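Local coordinates for protein ABC transporter (Caldanaerobius, PDB 4G68) that probably serves as the extracellular solute-binding component of an ABC transporter, capturing sugars released from xylan for uptake by a thermophilic bacterium, at residues R260-Q269 with D281-L292; G295-P303 with L373-A383. All coordinates share one frame; numbering follows the deposited sequence.

Contact 1: R260-Q269 with D281-L292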
# COMPACT_ATOMS: atom_id res chain seq x y z
N ARG C 260 -12.27 -2.06 0.28
CA ARG C 260 -11.45 -1.05 0.97
C ARG C 260 -12.21 0.31 1.03
O ARG C 260 -12.25 0.93 2.09
CB ARG C 260 -10.11 -0.89 0.23
CG ARG C 260 -9.12 0.13 0.84
CD ARG C 260 -9.30 1.56 0.29
NE ARG C 260 -9.11 1.65 -1.14
CZ ARG C 260 -7.93 1.87 -1.75
NH1 ARG C 260 -6.78 2.01 -1.04
NH2 ARG C 260 -7.90 1.93 -3.09
N ASP C 261 -12.75 0.75 -0.11
CA ASP C 261 -13.43 2.07 -0.21
C ASP C 261 -14.69 2.18 0.66
O ASP C 261 -15.01 3.25 1.16
CB ASP C 261 -13.82 2.37 -1.65
CG ASP C 261 -12.64 2.69 -2.57
OD1 ASP C 261 -11.47 2.73 -2.12
OD2 ASP C 261 -12.89 2.90 -3.76
N GLU C 262 -15.42 1.08 0.82
CA GLU C 262 -16.54 1.03 1.74
C GLU C 262 -16.05 1.13 3.18
O GLU C 262 -16.70 1.70 4.04
CB GLU C 262 -17.37 -0.23 1.51
CG GLU C 262 -18.03 -0.19 0.12
CD GLU C 262 -19.05 -1.29 -0.15
OE1 GLU C 262 -18.70 -2.48 -0.19
OE2 GLU C 262 -20.20 -0.94 -0.42
N ALA C 263 -14.88 0.55 3.45
CA ALA C 263 -14.32 0.62 4.79
C ALA C 263 -13.82 2.02 5.17
O ALA C 263 -14.11 2.51 6.26
CB ALA C 263 -13.21 -0.41 4.95
N THR C 264 -13.05 2.67 4.27
CA THR C 264 -12.62 4.06 4.47
C THR C 264 -13.86 5.03 4.62
O THR C 264 -13.84 6.01 5.39
CB THR C 264 -11.63 4.53 3.34
OG1 THR C 264 -12.27 4.41 2.07
CG2 THR C 264 -10.39 3.64 3.32
N ALA C 265 -14.94 4.75 3.91
CA ALA C 265 -16.15 5.56 4.10
C ALA C 265 -16.76 5.34 5.52
O ALA C 265 -17.14 6.31 6.19
CB ALA C 265 -17.17 5.26 3.00
N GLU C 266 -16.80 4.08 5.98
CA GLU C 266 -17.12 3.76 7.37
C GLU C 266 -16.34 4.62 8.35
O GLU C 266 -16.92 5.39 9.15
CB GLU C 266 -16.75 2.32 7.66
CG GLU C 266 -17.96 1.47 7.95
CD GLU C 266 -17.61 0.06 8.40
OE1 GLU C 266 -16.46 -0.30 8.67
OE2 GLU C 266 -18.54 -0.75 8.46
N PHE C 267 -15.01 4.50 8.26
CA PHE C 267 -14.12 5.20 9.17
C PHE C 267 -14.20 6.69 9.07
O PHE C 267 -14.09 7.34 10.11
CB PHE C 267 -12.68 4.82 8.93
CG PHE C 267 -11.74 5.22 10.04
CD1 PHE C 267 -11.93 4.76 11.34
CD2 PHE C 267 -10.66 6.05 9.79
CE1 PHE C 267 -11.05 5.11 12.35
CE2 PHE C 267 -9.75 6.38 10.79
CZ PHE C 267 -9.96 5.93 12.08
N ASN C 268 -14.36 7.21 7.86
CA ASN C 268 -14.41 8.66 7.66
C ASN C 268 -15.74 9.28 8.07
O ASN C 268 -15.81 10.50 8.26
CB ASN C 268 -13.80 9.19 6.32
CG ASN C 268 -14.76 9.20 5.13
OD1 ASN C 268 -15.96 9.00 5.24
ND2 ASN C 268 -14.20 9.44 3.94
N GLN C 269 -16.76 8.43 8.24
CA GLN C 269 -18.05 8.87 8.80
C GLN C 269 -18.09 8.74 10.32
O GLN C 269 -19.11 8.99 10.95
CB GLN C 269 -19.20 8.10 8.14
CG GLN C 269 -19.41 8.45 6.66
CD GLN C 269 -19.59 9.95 6.42
OE1 GLN C 269 -18.69 10.65 5.91
NE2 GLN C 269 -20.76 10.45 6.79
N ASP C 281 -4.35 5.39 2.29
CA ASP C 281 -5.72 5.56 2.78
C ASP C 281 -5.92 6.82 3.58
O ASP C 281 -7.05 7.26 3.77
CB ASP C 281 -6.22 4.30 3.51
CG ASP C 281 -6.50 3.15 2.54
OD1 ASP C 281 -6.61 3.40 1.29
OD2 ASP C 281 -6.61 2.00 3.06
N ALA C 282 -4.84 7.44 4.03
CA ALA C 282 -4.96 8.74 4.77
C ALA C 282 -5.82 9.74 4.12
O ALA C 282 -6.63 10.36 4.81
CB ALA C 282 -3.61 9.35 5.02
N ALA C 283 -5.68 9.90 2.79
CA ALA C 283 -6.40 10.96 2.05
C ALA C 283 -7.91 10.81 2.18
O ALA C 283 -8.57 11.82 2.20
CB ALA C 283 -5.99 10.99 0.57
N ALA C 284 -8.42 9.57 2.30
CA ALA C 284 -9.89 9.35 2.50
C ALA C 284 -10.39 9.94 3.81
O ALA C 284 -11.60 10.15 3.98
CB ALA C 284 -10.24 7.86 2.44
N PHE C 285 -9.47 10.19 4.74
CA PHE C 285 -9.88 10.66 6.09
C PHE C 285 -9.69 12.17 6.23
O PHE C 285 -10.45 12.85 6.95
CB PHE C 285 -9.17 9.88 7.26
CG PHE C 285 -9.06 8.38 7.04
CD1 PHE C 285 -10.05 7.69 6.36
CD2 PHE C 285 -7.98 7.65 7.58
CE1 PHE C 285 -9.96 6.33 6.18
CE2 PHE C 285 -7.89 6.30 7.41
CZ PHE C 285 -8.89 5.62 6.72
N VAL C 286 -8.68 12.70 5.53
CA VAL C 286 -8.27 14.08 5.71
C VAL C 286 -8.32 14.92 4.43
O VAL C 286 -8.14 16.15 4.47
CB VAL C 286 -6.88 14.13 6.39
CG1 VAL C 286 -6.94 13.36 7.71
CG2 VAL C 286 -5.77 13.55 5.50
N SER C 287 -8.58 14.28 3.30
CA SER C 287 -8.67 15.05 2.06
C SER C 287 -10.02 14.95 1.37
O SER C 287 -10.41 15.87 0.70
CB SER C 287 -7.56 14.64 1.09
OG SER C 287 -6.30 14.90 1.66
N ASP C 288 -10.67 13.79 1.48
CA ASP C 288 -11.99 13.56 0.88
C ASP C 288 -12.96 14.56 1.47
O ASP C 288 -13.09 14.64 2.70
CB ASP C 288 -12.43 12.13 1.21
CG ASP C 288 -13.67 11.70 0.46
OD1 ASP C 288 -14.53 12.55 0.14
OD2 ASP C 288 -13.77 10.49 0.20
N PRO C 289 -13.66 15.34 0.62
CA PRO C 289 -14.54 16.36 1.14
C PRO C 289 -15.69 15.82 1.99
O PRO C 289 -16.25 16.60 2.76
CB PRO C 289 -15.08 17.04 -0.14
CG PRO C 289 -14.12 16.68 -1.22
CD PRO C 289 -13.71 15.29 -0.86
N SER C 290 -15.99 14.53 1.86
CA SER C 290 -17.12 13.85 2.57
C SER C 290 -16.75 13.53 4.00
O SER C 290 -17.63 13.35 4.86
CB SER C 290 -17.47 12.52 1.89
OG SER C 290 -18.14 12.72 0.66
N SER C 291 -15.44 13.43 4.26
CA SER C 291 -14.97 13.06 5.59
C SER C 291 -15.52 13.94 6.72
O SER C 291 -15.59 15.18 6.57
CB SER C 291 -13.45 13.02 5.66
OG SER C 291 -13.04 12.56 6.95
N LEU C 292 -15.91 13.30 7.83
CA LEU C 292 -16.31 13.95 9.08
C LEU C 292 -15.28 13.81 10.20
O LEU C 292 -15.53 14.18 11.38
CB LEU C 292 -17.64 13.35 9.55
CG LEU C 292 -18.76 13.43 8.51
CD1 LEU C 292 -20.00 12.76 9.07
CD2 LEU C 292 -19.03 14.88 8.15
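Arg260 and Asp281 meet in a salt bridge where helix 260-268 starts. NH1 of Arg260 lies 2.7 Å from OD1 of Asp281, but the N-H points poorly at it (129°), a weak hydrogen bond, and guanidinium and carboxylate planes are steeply inclined. The arginine chain, bent at chi2 and chi3, also turns NE onto OD1 of Asp261, so one cation serves two carboxylates, while OD2 of Asp281 is taken by the hydroxyl of Tyr275. At the far end of the helix the backbone takes over: the amide N of Leu292 donates to O of Asn268 at 2.8 Å, nearly straight (164°). Ser291 OG turns back to donate to O of Phe285 (2.6 Å) and is also hydrogen-bonded to the amide N of Val293; Asp288 OD1 accepts from the amide of Ser290, an Asx turn inside the type I turn 288-291. Between these polar ends, the edge of Phe267 stands over the face of Phe285, centroids 4.8 Å apart and planes at 70°, with CD2 of Phe267 above the ring centre. Carbonyl O of Asp281 covers the opposite face, and CB of Thr264 reaches the ring edge. The Thr264 hydroxyl is turned back to donate to Asp261 O, leaving its carbons to pack on Ala284 and Phe285. Helix 260-268 thus packs through a T-shaped phenylalanine pair on short helix 283-286 and the Asx-turn loop of a solute-binding protein.

Contact 2: G295-P303 with L373-A383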
# COMPACT_ATOMS: atom_id res chain seq x y z
N GLY C 295 -9.02 16.15 11.30
CA GLY C 295 -8.57 16.78 12.56
C GLY C 295 -8.81 15.89 13.78
O GLY C 295 -8.24 16.12 14.83
N LYS C 296 -9.58 14.82 13.60
CA LYS C 296 -9.87 13.87 14.68
C LYS C 296 -8.98 12.61 14.70
O LYS C 296 -9.12 11.76 15.61
CB LYS C 296 -11.35 13.45 14.57
CG LYS C 296 -12.25 14.65 14.55
CD LYS C 296 -13.68 14.24 14.79
CE LYS C 296 -14.59 15.46 14.74
NZ LYS C 296 -16.00 14.99 14.93
N ILE C 297 -8.11 12.50 13.69
CA ILE C 297 -7.35 11.24 13.38
C ILE C 297 -5.85 11.32 13.65
O ILE C 297 -5.15 12.28 13.21
CB ILE C 297 -7.51 10.81 11.87
CG1 ILE C 297 -8.99 10.50 11.48
CG2 ILE C 297 -6.44 9.73 11.47
CD1 ILE C 297 -9.88 9.84 12.54
N GLU C 298 -5.36 10.30 14.36
CA GLU C 298 -3.96 10.14 14.73
C GLU C 298 -3.42 8.86 14.08
O GLU C 298 -4.10 7.80 14.10
CB GLU C 298 -3.83 9.98 16.24
CG GLU C 298 -2.43 10.16 16.76
CD GLU C 298 -2.26 9.68 18.19
OE1 GLU C 298 -3.26 9.26 18.82
OE2 GLU C 298 -1.11 9.71 18.68
N ALA C 299 -2.22 8.96 13.49
CA ALA C 299 -1.47 7.85 12.95
C ALA C 299 -0.39 7.37 13.96
O ALA C 299 0.45 8.16 14.42
CB ALA C 299 -0.78 8.26 11.63
N VAL C 300 -0.43 6.08 14.26
CA VAL C 300 0.57 5.37 15.08
C VAL C 300 1.12 4.07 14.41
O VAL C 300 0.52 3.52 13.49
CB VAL C 300 0.03 5.10 16.54
CG1 VAL C 300 -0.47 6.39 17.19
CG2 VAL C 300 -1.06 4.02 16.55
N ARG C 301 2.28 3.63 14.86
CA ARG C 301 2.82 2.33 14.51
C ARG C 301 1.89 1.23 14.93
O ARG C 301 1.09 1.41 15.86
CB ARG C 301 4.12 2.10 15.25
CG ARG C 301 5.26 2.88 14.64
CD ARG C 301 6.56 2.53 15.32
NE ARG C 301 7.52 3.46 14.78
CZ ARG C 301 8.06 4.44 15.48
NH1 ARG C 301 7.73 4.58 16.76
NH2 ARG C 301 8.92 5.25 14.89
N PHE C 302 1.99 0.08 14.28
CA PHE C 302 1.26 -1.09 14.80
C PHE C 302 1.91 -1.42 16.14
O PHE C 302 3.10 -1.14 16.31
CB PHE C 302 1.28 -2.28 13.83
CG PHE C 302 0.25 -3.33 14.16
CD1 PHE C 302 -1.10 -3.23 13.71
CD2 PHE C 302 0.60 -4.41 15.00
CE1 PHE C 302 -2.04 -4.19 14.04
CE2 PHE C 302 -0.34 -5.37 15.34
CZ PHE C 302 -1.64 -5.28 14.85
N PRO C 303 1.11 -1.92 17.11
CA PRO C 303 1.60 -2.22 18.43
C PRO C 303 2.68 -3.32 18.46
O PRO C 303 2.79 -4.17 17.53
CB PRO C 303 0.35 -2.73 19.17
CG PRO C 303 -0.80 -2.04 18.55
CD PRO C 303 -0.39 -1.81 17.12
N LEU C 373 -1.58 14.83 9.32
CA LEU C 373 -1.62 13.38 9.33
C LEU C 373 -0.54 12.78 8.42
O LEU C 373 0.13 11.79 8.79
CB LEU C 373 -3.02 12.87 8.93
CG LEU C 373 -3.30 11.37 9.06
CD1 LEU C 373 -3.20 10.92 10.51
CD2 LEU C 373 -4.69 10.98 8.49
N GLU C 374 -0.30 13.40 7.28
CA GLU C 374 0.83 13.03 6.43
C GLU C 374 2.20 13.13 7.13
O GLU C 374 3.06 12.23 6.99
CB GLU C 374 0.84 13.92 5.18
CG GLU C 374 1.97 13.64 4.17
CD GLU C 374 1.80 12.36 3.32
OE1 GLU C 374 0.94 11.49 3.60
OE2 GLU C 374 2.62 12.20 2.38
N ILE C 375 2.45 14.27 7.76
CA ILE C 375 3.65 14.53 8.55
C ILE C 375 3.77 13.51 9.69
O ILE C 375 4.86 12.93 9.99
CB ILE C 375 3.56 15.94 9.15
CG1 ILE C 375 3.58 16.97 8.02
CG2 ILE C 375 4.74 16.24 10.07
CD1 ILE C 375 3.14 18.36 8.41
N GLN C 376 2.64 13.25 10.31
CA GLN C 376 2.60 12.30 11.44
C GLN C 376 3.04 10.87 11.03
O GLN C 376 3.84 10.22 11.73
CB GLN C 376 1.25 12.33 12.16
CG GLN C 376 1.39 11.78 13.59
CD GLN C 376 0.09 11.75 14.37
OE1 GLN C 376 0.05 12.07 15.58
NE2 GLN C 376 -0.99 11.41 13.68
N ILE C 377 2.49 10.42 9.89
CA ILE C 377 2.88 9.17 9.29
C ILE C 377 4.40 9.18 9.15
O ILE C 377 5.05 8.29 9.66
CB ILE C 377 2.14 8.83 7.96
CG1 ILE C 377 0.67 8.49 8.25
CG2 ILE C 377 2.81 7.61 7.31
CD1 ILE C 377 -0.25 8.42 7.02
N MET C 378 4.96 10.19 8.47
CA MET C 378 6.42 10.32 8.43
C MET C 378 7.10 10.16 9.81
O MET C 378 7.99 9.30 9.99
CB MET C 378 6.80 11.65 7.80
CG MET C 378 6.83 11.60 6.29
SD MET C 378 7.44 13.15 5.55
CE MET C 378 9.07 13.17 6.01
N ASN C 379 6.65 10.96 10.78
CA ASN C 379 7.19 10.99 12.16
C ASN C 379 6.94 9.79 13.09
O ASN C 379 7.87 9.28 13.74
CB ASN C 379 6.65 12.25 12.84
CG ASN C 379 7.24 13.50 12.25
OD1 ASN C 379 8.18 13.44 11.44
ND2 ASN C 379 6.71 14.64 12.66
N ASN C 380 5.69 9.40 13.23
CA ASN C 380 5.35 8.23 14.05
C ASN C 380 5.66 6.89 13.42
O ASN C 380 5.80 5.92 14.16
CB ASN C 380 3.89 8.26 14.45
CG ASN C 380 3.58 9.41 15.42
OD1 ASN C 380 4.46 10.26 15.72
ND2 ASN C 380 2.31 9.48 15.86
N ILE C 381 5.78 6.80 12.08
CA ILE C 381 6.00 5.50 11.44
C ILE C 381 7.30 5.37 10.66
O ILE C 381 8.14 4.46 10.92
CB ILE C 381 4.81 5.04 10.50
CG1 ILE C 381 3.55 4.73 11.30
CG2 ILE C 381 5.17 3.74 9.78
CD1 ILE C 381 2.61 5.89 11.46
N VAL C 382 7.48 6.25 9.68
CA VAL C 382 8.59 6.03 8.80
C VAL C 382 9.97 6.40 9.43
O VAL C 382 10.90 5.61 9.36
CB VAL C 382 8.36 6.66 7.42
CG1 VAL C 382 9.51 6.27 6.50
CG2 VAL C 382 7.06 6.15 6.80
N ALA C 383 10.05 7.58 10.06
CA ALA C 383 11.32 8.10 10.64
C ALA C 383 12.02 7.12 11.61
O ALA C 383 11.38 6.53 12.48
CB ALA C 383 11.04 9.43 11.34
O HOH W 1 7.56 1.95 12.38
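The carbonyl O of Ala299 receives the side-chain amide of Asn380, whose ND2 lies 2.7 Å away in a fairly straight bond (150°). The donor approaches nearly along the C=O axis, and the acceptor sits slightly out of the plane of the amide. With CG anti to the carbonyl carbon (chi1 -67°), the Asn380 side chain leans from the helix onto the strand. One turn earlier Gln376 reaches the same part of strand 297-300 with an extended chain, its amide end lying by the backbone of Ala299 and alongside CG of Glu298; the two side chains pass at a slant. Beneath this polar row Ala299 points its methyl into the helix. CB of Ala299 meets CG1 of Ile377 at 3.7 Å and CD1 of Leu373 at 3.8 Å, with CD1 of Ile381 a little farther off. Leu373 also bears on Ile297, CD1 to CG2 3.6 Å, and Ile381 lays CD1 against the carbonyl of Val300. Past the strand, Arg301 stretches out over the last helical turn, sliding past Ile381 in the opposite direction. Carbonyl O of Asn380 stands 2.9 Å above the centre of the Arg301 guanidinium plane, a position over the face that makes no hydrogen bond. NE of Arg301 instead donates to a water at 2.8 Å, which in turn donates to O of Ile381, so the water ties the arginine to the end of the helix. That end contains a wider, pi-type turn at 377-382, where O of Ile377 accepts from the amides of both Ile381 and Val382. Strand 297-300 also pairs antiparallel with strand 144-160, whose Val156 touches Ala299 and Ile377. The axes of helix 373-382 and strand 297-300 cross at -30°, in an alpha/beta layer of the periplasmic-binding-protein fold.

Contacts 1 and 2 lie side by side, their centres about 16 Å apart, and share an apolar seam. Val286 CG1 from contact 1 packs on Leu373 CD2 from contact 2 at 3.4 Å, and Ala282 CB touches both CD2 of Leu373 and CD1 of Ile377, each at 4.0 Å. Elsewhere, CE2 of Phe267 lies 3.9 Å from CD1 of Ile297. Leu373 therefore faces strand 297-300 as well as helix 283-286, which precedes that strand in the chain. Strand 144-160 joins the two further: its Tyr158 makes an edge-to-face pair with Phe285. Ala282 and Val286 thus pack against the first turn of segment 373-383, so that the helix is held by segment 281-292 as well as by strand 297-300.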